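Enoyl-CoA hydratase (Mycobacterium avium, PDB 3OC7) probably catalyses the reversible addition of water across the double bond of 2-enoyl-CoA thioesters in fatty acid breakdown. Local coordinates at residues S139-T144 against G187-A192; A133-R138 against F178-A183; V58-H63 against Q202-V207; A103-R108 against V127-I132. All blocks are in the same frame, centred on the assembly; numbering follows the deposited sequence.

Contact 1: residues S139-T144 against G187-A192; sequences SSFALT and GLITMA
The phenyl ring of F141 is the flat group on which L188 and I189 converge, and both aliphatic chains reach it at an oblique incidence. From L188 a single methyl does the touching: CD2 lies 3.5 Å from F141 CD2 and reaches 4.0 Å to both F141 CG and F141 CE2, which centres it on the CD2 corner of the ring. I189 arrives further out, its CG2 branch 4.3 Å from F141 CZ, at the tip of the ring. The two chains thus share the ring, one near its root and one at its far end. Torsions explain the meeting: CG of F141 is turned away from its own carbonyl carbon (chi1 -51°), while L188 carries its CG opposite the backbone N (chi1 178°), and the two side chains meet at a slant. No hydrogen bond links 139-144 to 187-192, and the nearest CA atoms, of F141 and L188, stay 9.6 Å apart, so side chains alone span the distance. F124 from helix 123-129 touches both F141 and L188, and A183 of helix 180-186 touches F141 and I189, closing the apolar cluster. G187, with positive phi, ends that helix in a Schellman motif, and R166 of the second subunit binds the carbonyl oxygens of G187 and L188. The contact joins strand 140-142, at the edge of the three-stranded parallel sheet, to the segment entering strand 191-192, at the edge of the six-stranded one, a pairing of two sheets characteristic of the crotonase fold.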
# COMPACT_ATOMS: atom_id res chain seq x y z
N SER A 139 -21.64 12.02 -5.73
CA SER A 139 -21.29 10.78 -5.03
C SER A 139 -21.09 10.95 -3.51
O SER A 139 -20.59 11.99 -3.06
CB SER A 139 -20.03 10.15 -5.66
OG SER A 139 -20.18 9.94 -7.07
N SER A 140 -21.48 9.94 -2.73
CA SER A 140 -21.13 9.87 -1.29
C SER A 140 -20.85 8.41 -0.86
O SER A 140 -21.38 7.48 -1.49
CB SER A 140 -22.21 10.50 -0.38
OG SER A 140 -23.24 9.57 -0.04
N PHE A 141 -20.05 8.24 0.21
CA PHE A 141 -19.60 6.93 0.71
C PHE A 141 -19.64 6.90 2.27
O PHE A 141 -19.17 7.87 2.91
CB PHE A 141 -18.14 6.66 0.25
CG PHE A 141 -17.91 6.84 -1.26
CD1 PHE A 141 -17.64 8.11 -1.81
CD2 PHE A 141 -17.95 5.74 -2.13
CE1 PHE A 141 -17.44 8.27 -3.19
CE2 PHE A 141 -17.73 5.90 -3.51
CZ PHE A 141 -17.49 7.14 -4.04
N ALA A 142 -20.18 5.84 2.89
CA ALA A 142 -20.15 5.65 4.37
C ALA A 142 -20.24 4.17 4.79
O ALA A 142 -21.10 3.44 4.27
CB ALA A 142 -21.27 6.47 5.05
N LEU A 143 -19.35 3.74 5.69
CA LEU A 143 -19.34 2.37 6.23
C LEU A 143 -19.90 2.39 7.66
O LEU A 143 -19.14 2.47 8.64
CB LEU A 143 -17.90 1.78 6.23
CG LEU A 143 -17.23 1.56 4.86
CD1 LEU A 143 -15.71 1.82 4.90
CD2 LEU A 143 -17.51 0.16 4.30
N THR A 144 -21.23 2.33 7.78
CA THR A 144 -21.91 2.45 9.09
C THR A 144 -22.26 1.12 9.76
O THR A 144 -23.07 1.11 10.72
CB THR A 144 -23.17 3.33 8.98
OG1 THR A 144 -24.03 2.79 7.96
CG2 THR A 144 -22.79 4.79 8.68
N GLY A 187 -7.70 5.25 -2.14
CA GLY A 187 -7.64 4.04 -2.98
C GLY A 187 -8.99 3.37 -3.23
O GLY A 187 -9.04 2.32 -3.91
N LEU A 188 -10.09 3.94 -2.72
CA LEU A 188 -11.43 3.35 -2.97
C LEU A 188 -11.85 3.48 -4.45
O LEU A 188 -12.49 2.56 -5.00
CB LEU A 188 -12.50 3.94 -2.03
CG LEU A 188 -13.94 3.43 -2.23
CD1 LEU A 188 -14.06 1.91 -2.03
CD2 LEU A 188 -14.91 4.14 -1.30
N ILE A 189 -11.51 4.61 -5.08
CA ILE A 189 -11.69 4.81 -6.54
C ILE A 189 -10.38 5.21 -7.20
O ILE A 189 -9.41 5.57 -6.50
CB ILE A 189 -12.84 5.86 -6.88
CG1 ILE A 189 -12.43 7.27 -6.42
CG2 ILE A 189 -14.19 5.41 -6.27
CD1 ILE A 189 -13.44 8.39 -6.75
N THR A 190 -10.34 5.15 -8.53
CA THR A 190 -9.17 5.58 -9.33
C THR A 190 -9.08 7.11 -9.48
O THR A 190 -7.97 7.69 -9.37
CB THR A 190 -9.18 4.92 -10.75
OG1 THR A 190 -9.50 3.52 -10.64
CG2 THR A 190 -7.84 5.10 -11.47
N MET A 191 -10.21 7.75 -9.76
CA MET A 191 -10.25 9.21 -9.96
C MET A 191 -11.61 9.84 -9.72
O MET A 191 -12.66 9.27 -10.06
CB MET A 191 -9.75 9.58 -11.36
CG MET A 191 -10.30 8.77 -12.50
SD MET A 191 -9.65 9.25 -14.14
CE MET A 191 -10.54 10.76 -14.37
N ALA A 192 -11.57 11.03 -9.13
CA ALA A 192 -12.73 11.93 -9.07
C ALA A 192 -12.82 12.80 -10.34
O ALA A 192 -11.80 13.32 -10.81
CB ALA A 192 -12.63 12.83 -7.82

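Contact 2: residues A133-R138 against F178-A183; sequences AVAGPR and FDARRA
A135 and A180 bring their backbones within 5.9 Å, measured between CA atoms, where the end of strand 132-135 passes the first turn of helix 180-186. So close an approach rests on small residues: the methyls face each other, with A135 CB 4.1 Å from A180 CB. The same A180 CB also lies 3.9 Å from A135 O and 4.1 Å from G136 O, so one methyl sits against the two successive carbonyl oxygens with which the chain leaves the strand. No hydrogen bond passes between 133-138 and 178-183; the contact is one of van der Waals touch. The helix start is fixed by its own segment. D179 occupies the N-cap, and its OD1 accepts from R182 N at 3.1 Å, the N-H pointing almost straight at it (170°) and the nitrogen lying nearly in line with the carboxylate C-O bond. With chi1 at 63°, the D179 carboxylate folds back over the first turn to reach this amide, while A183 N bonds to D179 O and continues the helix. The carboxylate at the positive end of the helix dipole should be favoured electrostatically. The R182 guanidinium is engaged within the chain, NE in a salt bridge with E185 and NH1 bonded to Y171 OH. Around the pair of alanines, I189 packs on A135 and A192 on A180, so the run into strand 191-192 borders the same spot; A135 also touches I115 of strand 111-115, whereas V134 faces the other way, onto helix 196-208.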
# COMPACT_ATOMS: atom_id res chain seq x y z
N ALA A 133 -12.25 2.67 -11.39
CA ALA A 133 -13.51 3.29 -10.92
C ALA A 133 -13.42 4.83 -10.95
O ALA A 133 -12.43 5.42 -10.46
CB ALA A 133 -13.88 2.80 -9.51
N VAL A 134 -14.45 5.46 -11.52
CA VAL A 134 -14.56 6.94 -11.61
C VAL A 134 -15.84 7.43 -10.92
O VAL A 134 -16.91 6.83 -11.12
CB VAL A 134 -14.53 7.43 -13.12
CG1 VAL A 134 -14.41 8.96 -13.26
CG2 VAL A 134 -13.41 6.71 -13.90
N ALA A 135 -15.74 8.49 -10.11
CA ALA A 135 -16.94 9.05 -9.44
C ALA A 135 -17.12 10.57 -9.62
O ALA A 135 -16.15 11.35 -9.52
CB ALA A 135 -16.94 8.72 -7.95
N GLY A 136 -18.37 10.97 -9.86
CA GLY A 136 -18.75 12.37 -10.10
C GLY A 136 -19.25 13.12 -8.86
O GLY A 136 -19.25 12.55 -7.75
N PRO A 137 -19.69 14.40 -9.04
CA PRO A 137 -19.95 15.32 -7.91
C PRO A 137 -21.17 15.04 -7.01
O PRO A 137 -21.28 15.65 -5.94
CB PRO A 137 -20.06 16.71 -8.59
CG PRO A 137 -20.54 16.39 -9.98
CD PRO A 137 -19.92 15.04 -10.34
N ARG A 138 -22.07 14.15 -7.42
CA ARG A 138 -23.19 13.73 -6.56
C ARG A 138 -22.85 12.57 -5.62
O ARG A 138 -23.69 12.18 -4.79
CB ARG A 138 -24.41 13.31 -7.41
CG ARG A 138 -24.91 14.36 -8.39
CD ARG A 138 -26.28 14.00 -8.93
NE ARG A 138 -26.36 12.62 -9.40
CZ ARG A 138 -27.45 12.06 -9.91
NH1 ARG A 138 -28.58 12.76 -10.04
NH2 ARG A 138 -27.42 10.78 -10.28
N PHE A 178 -17.95 10.44 3.51
CA PHE A 178 -16.93 11.15 2.70
C PHE A 178 -17.26 11.26 1.20
O PHE A 178 -18.19 10.58 0.72
CB PHE A 178 -15.51 10.57 2.96
CG PHE A 178 -15.36 9.08 2.65
CD1 PHE A 178 -15.70 8.11 3.61
CD2 PHE A 178 -14.84 8.64 1.42
CE1 PHE A 178 -15.54 6.75 3.36
CE2 PHE A 178 -14.68 7.27 1.16
CZ PHE A 178 -15.03 6.33 2.13
N ASP A 179 -16.52 12.12 0.48
CA ASP A 179 -16.81 12.44 -0.95
C ASP A 179 -15.85 11.76 -1.97
O ASP A 179 -14.96 10.98 -1.57
CB ASP A 179 -16.89 13.97 -1.17
CG ASP A 179 -15.55 14.70 -0.88
OD1 ASP A 179 -14.48 14.06 -0.85
OD2 ASP A 179 -15.56 15.95 -0.69
N ALA A 180 -16.03 12.08 -3.26
CA ALA A 180 -15.20 11.50 -4.35
C ALA A 180 -13.70 11.81 -4.25
O ALA A 180 -12.86 10.93 -4.50
CB ALA A 180 -15.75 11.91 -5.73
N ARG A 181 -13.36 13.06 -3.91
CA ARG A 181 -11.96 13.48 -3.72
C ARG A 181 -11.25 12.64 -2.64
O ARG A 181 -10.11 12.15 -2.83
CB ARG A 181 -11.90 14.99 -3.43
N ARG A 182 -11.92 12.46 -1.49
CA ARG A 182 -11.38 11.60 -0.41
C ARG A 182 -11.28 10.12 -0.85
O ARG A 182 -10.24 9.46 -0.60
CB ARG A 182 -12.18 11.76 0.89
CG ARG A 182 -11.67 10.98 2.14
CD ARG A 182 -10.21 11.26 2.57
NE ARG A 182 -9.91 12.68 2.76
CZ ARG A 182 -10.15 13.38 3.87
NH1 ARG A 182 -10.73 12.82 4.93
NH2 ARG A 182 -9.83 14.67 3.90
N ALA A 183 -12.29 9.63 -1.59
CA ALA A 183 -12.25 8.26 -2.12
C ALA A 183 -11.03 8.00 -3.06
O ALA A 183 -10.40 6.92 -3.01
CB ALA A 183 -13.60 7.90 -2.79

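Contact 3: residues V58-H63 against Q202-V207; sequences VVVLAH and QLVTDV
V58 and V60 of a central strand meet V204 and V207 of helix 196-208 in an alpha/beta layer, the helix lying against one face of the six-stranded sheet of the crotonase fold. The axes of the short segments run nearly antiparallel, at 161°, and approach to 9.6 Å, a spacing bridged, between these segments, by valine branches. The tight part lies at V58 and V60. V60 CG2 comes to 3.8 Å from V204 CG2, the two side chains crossing at about a right angle, and V58 CB lies 4.0 Å from V207 CG1. Residues two apart on the strand and three apart on the helix thus form the whole interface, and no hydrogen bond crosses it. V21 of the neighbouring strand 21-26 touches V58, V60 and V204, extending the apolar patch onto the next strand, while V59 points from the helix and packs on A50 of helix 37-52, on the opposite face of the sheet. Beyond V60 the two segments part, the strand moving away from the helix as it runs on to H63. The outer side of the helix is solvent-exposed at Q202 and T205, whereas L203 and V207, both buried, are packed on by T174 of the second subunit. The V58 side chain is placed to serve both helix residues: with chi1 at 61°, CG1 stands between the backbone N and the carbonyl carbon and meets V204 CG1 at 4.2 Å, while V58 CG2 is 4.1 Å from V207 CG1.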
# COMPACT_ATOMS: atom_id res chain seq x y z
N VAL A 58 -13.70 -4.09 -23.55
CA VAL A 58 -13.87 -3.45 -22.24
C VAL A 58 -15.36 -3.37 -21.87
O VAL A 58 -16.22 -3.27 -22.78
CB VAL A 58 -13.17 -2.04 -22.22
CG1 VAL A 58 -13.79 -1.09 -23.24
CG2 VAL A 58 -13.19 -1.40 -20.81
N VAL A 59 -15.67 -3.44 -20.56
CA VAL A 59 -17.03 -3.24 -20.01
C VAL A 59 -17.15 -2.00 -19.11
O VAL A 59 -16.24 -1.75 -18.31
CB VAL A 59 -17.42 -4.48 -19.12
CG1 VAL A 59 -18.76 -4.26 -18.37
CG2 VAL A 59 -17.49 -5.75 -19.95
N VAL A 60 -18.25 -1.24 -19.23
CA VAL A 60 -18.61 -0.17 -18.27
C VAL A 60 -19.80 -0.61 -17.40
O VAL A 60 -20.83 -1.04 -17.94
CB VAL A 60 -18.94 1.18 -18.99
CG1 VAL A 60 -19.43 2.26 -17.98
CG2 VAL A 60 -17.73 1.67 -19.82
N LEU A 61 -19.64 -0.54 -16.07
CA LEU A 61 -20.73 -0.81 -15.12
C LEU A 61 -21.31 0.54 -14.64
O LEU A 61 -20.67 1.24 -13.83
CB LEU A 61 -20.22 -1.66 -13.93
CG LEU A 61 -21.20 -2.07 -12.81
CD1 LEU A 61 -22.41 -2.90 -13.32
CD2 LEU A 61 -20.47 -2.83 -11.67
N ALA A 62 -22.52 0.88 -15.12
CA ALA A 62 -23.20 2.17 -14.91
C ALA A 62 -24.50 2.00 -14.08
O ALA A 62 -24.84 0.88 -13.68
CB ALA A 62 -23.50 2.82 -16.28
N HIS A 63 -25.19 3.12 -13.79
CA HIS A 63 -26.47 3.07 -13.02
C HIS A 63 -27.45 4.18 -13.44
O HIS A 63 -27.01 5.23 -13.96
CB HIS A 63 -26.24 3.13 -11.49
CG HIS A 63 -25.76 4.46 -10.98
ND1 HIS A 63 -26.58 5.38 -10.37
CD2 HIS A 63 -24.51 5.01 -10.98
CE1 HIS A 63 -25.87 6.45 -10.02
NE2 HIS A 63 -24.62 6.25 -10.39
N GLN A 202 -12.81 8.93 -22.47
CA GLN A 202 -11.35 8.91 -22.68
C GLN A 202 -10.70 7.59 -22.23
O GLN A 202 -9.83 7.05 -22.95
CB GLN A 202 -10.65 10.11 -22.03
CG GLN A 202 -9.17 10.24 -22.44
CD GLN A 202 -8.96 10.35 -23.96
OE1 GLN A 202 -8.26 9.53 -24.56
NE2 GLN A 202 -9.58 11.35 -24.57
N LEU A 203 -11.11 7.07 -21.06
CA LEU A 203 -10.59 5.79 -20.56
C LEU A 203 -10.93 4.61 -21.49
O LEU A 203 -10.07 3.75 -21.74
CB LEU A 203 -11.02 5.52 -19.09
CG LEU A 203 -10.45 6.41 -17.98
CD1 LEU A 203 -11.30 6.34 -16.70
CD2 LEU A 203 -8.97 6.10 -17.68
N VAL A 204 -12.16 4.56 -21.99
CA VAL A 204 -12.60 3.52 -22.94
C VAL A 204 -11.78 3.56 -24.26
O VAL A 204 -11.36 2.51 -24.78
CB VAL A 204 -14.14 3.61 -23.18
CG1 VAL A 204 -14.58 2.81 -24.43
CG2 VAL A 204 -14.90 3.13 -21.93
N THR A 205 -11.54 4.77 -24.79
CA THR A 205 -10.69 4.97 -25.98
C THR A 205 -9.27 4.39 -25.76
O THR A 205 -8.77 3.63 -26.60
CB THR A 205 -10.65 6.48 -26.40
OG1 THR A 205 -11.97 6.93 -26.72
CG2 THR A 205 -9.76 6.69 -27.62
N ASP A 206 -8.65 4.72 -24.63
CA ASP A 206 -7.28 4.25 -24.35
C ASP A 206 -7.17 2.73 -24.09
O ASP A 206 -6.28 2.06 -24.63
CB ASP A 206 -6.65 5.10 -23.23
CG ASP A 206 -6.38 6.55 -23.67
OD1 ASP A 206 -6.33 6.83 -24.90
OD2 ASP A 206 -6.23 7.43 -22.79
N VAL A 207 -8.07 2.18 -23.27
CA VAL A 207 -8.10 0.72 -23.04
C VAL A 207 -8.36 -0.06 -24.36
O VAL A 207 -7.71 -1.08 -24.64
CB VAL A 207 -9.13 0.33 -21.92
CG1 VAL A 207 -9.25 -1.19 -21.77
CG2 VAL A 207 -8.72 0.95 -20.58

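Contact 4: residues A103-R108 against V127-I132; sequences AIVESR and VGACDI
I104 and V105, consecutive residues near the end of helix 86-106, both direct a CG2 methyl at A129, the last helical residue of helix 123-129. I104 holds its CG2 opposite the backbone N (chi1 -66° for the CG1 branch), and this methyl makes the closest touch, 3.5 Å from A129 O. The same CG2 lies 4.0 Å from A129 CB and 4.1 Å from C130 N, so it rests over the peptide where the chain leaves the helix. V105 approaches with the branch turned from its own carbonyl carbon: its CG2 is 3.9 Å from A129 O and 4.2 Å from A129 CB. The A129 methyl points toward the longer helix and is met by both branched chains, its CB also 4.1 Å from I104 CB. The small side chain permits a separation of 6.0 Å between the CA atoms of V105 and A129. C130, the first residue past the helix, directs its CB bond away from I104 and V105, and its share in the contact falls to the backbone N. Across the contact itself no hydrogen bond forms, but K219 spans it: NZ bonds to I104 O and makes a salt bridge with D131 OD2, which also accepts from V111 N. At the negative end of helix 123-129, K162 takes G128 O, and R166 of the second subunit takes V127 O and C130 O. Beside an apolar touch between helices, the carbonyls at the helix end are thus met by cations, one of them from the second subunit, a pairing that should be electrostatically favourable.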
# COMPACT_ATOMS: atom_id res chain seq x y z
N ALA A 103 -16.59 -13.20 -10.15
CA ALA A 103 -16.87 -13.19 -11.60
C ALA A 103 -16.27 -11.95 -12.29
O ALA A 103 -15.68 -12.04 -13.38
CB ALA A 103 -18.38 -13.31 -11.89
N ILE A 104 -16.40 -10.78 -11.64
CA ILE A 104 -15.82 -9.53 -12.16
C ILE A 104 -14.28 -9.64 -12.18
O ILE A 104 -13.62 -9.35 -13.20
CB ILE A 104 -16.29 -8.28 -11.33
CG1 ILE A 104 -17.81 -8.04 -11.49
CG2 ILE A 104 -15.48 -7.01 -11.70
CD1 ILE A 104 -18.38 -7.05 -10.49
N VAL A 105 -13.69 -10.09 -11.07
CA VAL A 105 -12.22 -10.22 -10.95
C VAL A 105 -11.60 -11.25 -11.95
O VAL A 105 -10.49 -11.00 -12.48
CB VAL A 105 -11.79 -10.50 -9.47
CG1 VAL A 105 -10.28 -10.66 -9.34
CG2 VAL A 105 -12.22 -9.36 -8.56
N GLU A 106 -12.32 -12.35 -12.24
CA GLU A 106 -11.82 -13.43 -13.14
C GLU A 106 -11.95 -13.12 -14.65
O GLU A 106 -11.35 -13.83 -15.47
CB GLU A 106 -12.52 -14.78 -12.83
CG GLU A 106 -12.05 -15.45 -11.52
CD GLU A 106 -12.77 -16.77 -11.20
OE1 GLU A 106 -13.89 -16.98 -11.70
OE2 GLU A 106 -12.24 -17.58 -10.41
N SER A 107 -12.76 -12.13 -15.02
CA SER A 107 -13.08 -11.87 -16.45
C SER A 107 -11.84 -11.54 -17.31
O SER A 107 -10.93 -10.86 -16.84
CB SER A 107 -14.09 -10.71 -16.56
OG SER A 107 -14.48 -10.43 -17.91
N ARG A 108 -11.81 -12.00 -18.57
CA ARG A 108 -10.79 -11.58 -19.57
C ARG A 108 -10.82 -10.07 -19.84
O ARG A 108 -9.84 -9.51 -20.34
CB ARG A 108 -10.93 -12.36 -20.91
CG ARG A 108 -12.08 -11.87 -21.83
CD ARG A 108 -12.13 -12.55 -23.24
NE ARG A 108 -13.24 -12.05 -24.07
CZ ARG A 108 -13.18 -10.98 -24.87
NH1 ARG A 108 -12.08 -10.24 -24.94
NH2 ARG A 108 -14.25 -10.64 -25.60
N VAL A 127 -17.75 -1.79 -6.23
CA VAL A 127 -16.73 -0.76 -6.52
C VAL A 127 -15.30 -1.35 -6.37
O VAL A 127 -14.43 -1.13 -7.23
CB VAL A 127 -16.93 0.53 -5.62
CG1 VAL A 127 -15.81 1.55 -5.84
CG2 VAL A 127 -18.33 1.18 -5.85
N GLY A 128 -15.06 -2.06 -5.26
CA GLY A 128 -13.75 -2.72 -5.04
C GLY A 128 -13.34 -3.76 -6.08
O GLY A 128 -12.15 -3.82 -6.47
N ALA A 129 -14.31 -4.52 -6.60
CA ALA A 129 -14.03 -5.60 -7.59
C ALA A 129 -13.64 -5.07 -8.98
O ALA A 129 -12.88 -5.73 -9.70
CB ALA A 129 -15.24 -6.57 -7.71
N CYS A 130 -14.17 -3.90 -9.37
CA CYS A 130 -13.83 -3.31 -10.70
C CYS A 130 -12.31 -2.99 -10.81
O CYS A 130 -11.66 -2.61 -9.82
CB CYS A 130 -14.72 -2.08 -10.99
SG CYS A 130 -16.50 -2.46 -11.26
N ASP A 131 -11.76 -3.10 -12.02
CA ASP A 131 -10.33 -2.78 -12.24
C ASP A 131 -10.03 -1.26 -12.14
O ASP A 131 -8.97 -0.86 -11.61
CB ASP A 131 -9.88 -3.35 -13.60
CG ASP A 131 -10.17 -4.82 -13.72
OD1 ASP A 131 -9.43 -5.61 -13.08
OD2 ASP A 131 -11.14 -5.18 -14.41
N ILE A 132 -10.95 -0.44 -12.65
CA ILE A 132 -10.88 1.04 -12.65
C ILE A 132 -12.24 1.57 -12.17
O ILE A 132 -13.27 0.95 -12.46
CB ILE A 132 -10.54 1.59 -14.09
CG1 ILE A 132 -9.20 1.02 -14.60
CG2 ILE A 132 -10.54 3.14 -14.12
CD1 ILE A 132 -8.88 1.29 -16.10

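In the fold
Contacts 1 and 2 are practically one cluster, their centres about 5 Å apart, tied by T190 N to A133 O and by F141 O to F178 N, both 2.9 Å and probable hydrogen bonds. Contact 3 closes the longest chain loop and encloses the other three. It meets contact 2 on the face of the sheet, V134 CG2 lying 3.5 Å from L203 CD1, and contact 4, about 13 Å off between centres, where L61 CD2 is 4.0 Å from C130 SG. Contacts 1, 3 and 4 all touch the second subunit, with R166 of that subunit serving both 1 and 4. In crotonases the start of the helix equivalent to 123-129 contributes to the oxyanion hole; contact 4 packs its opposite end.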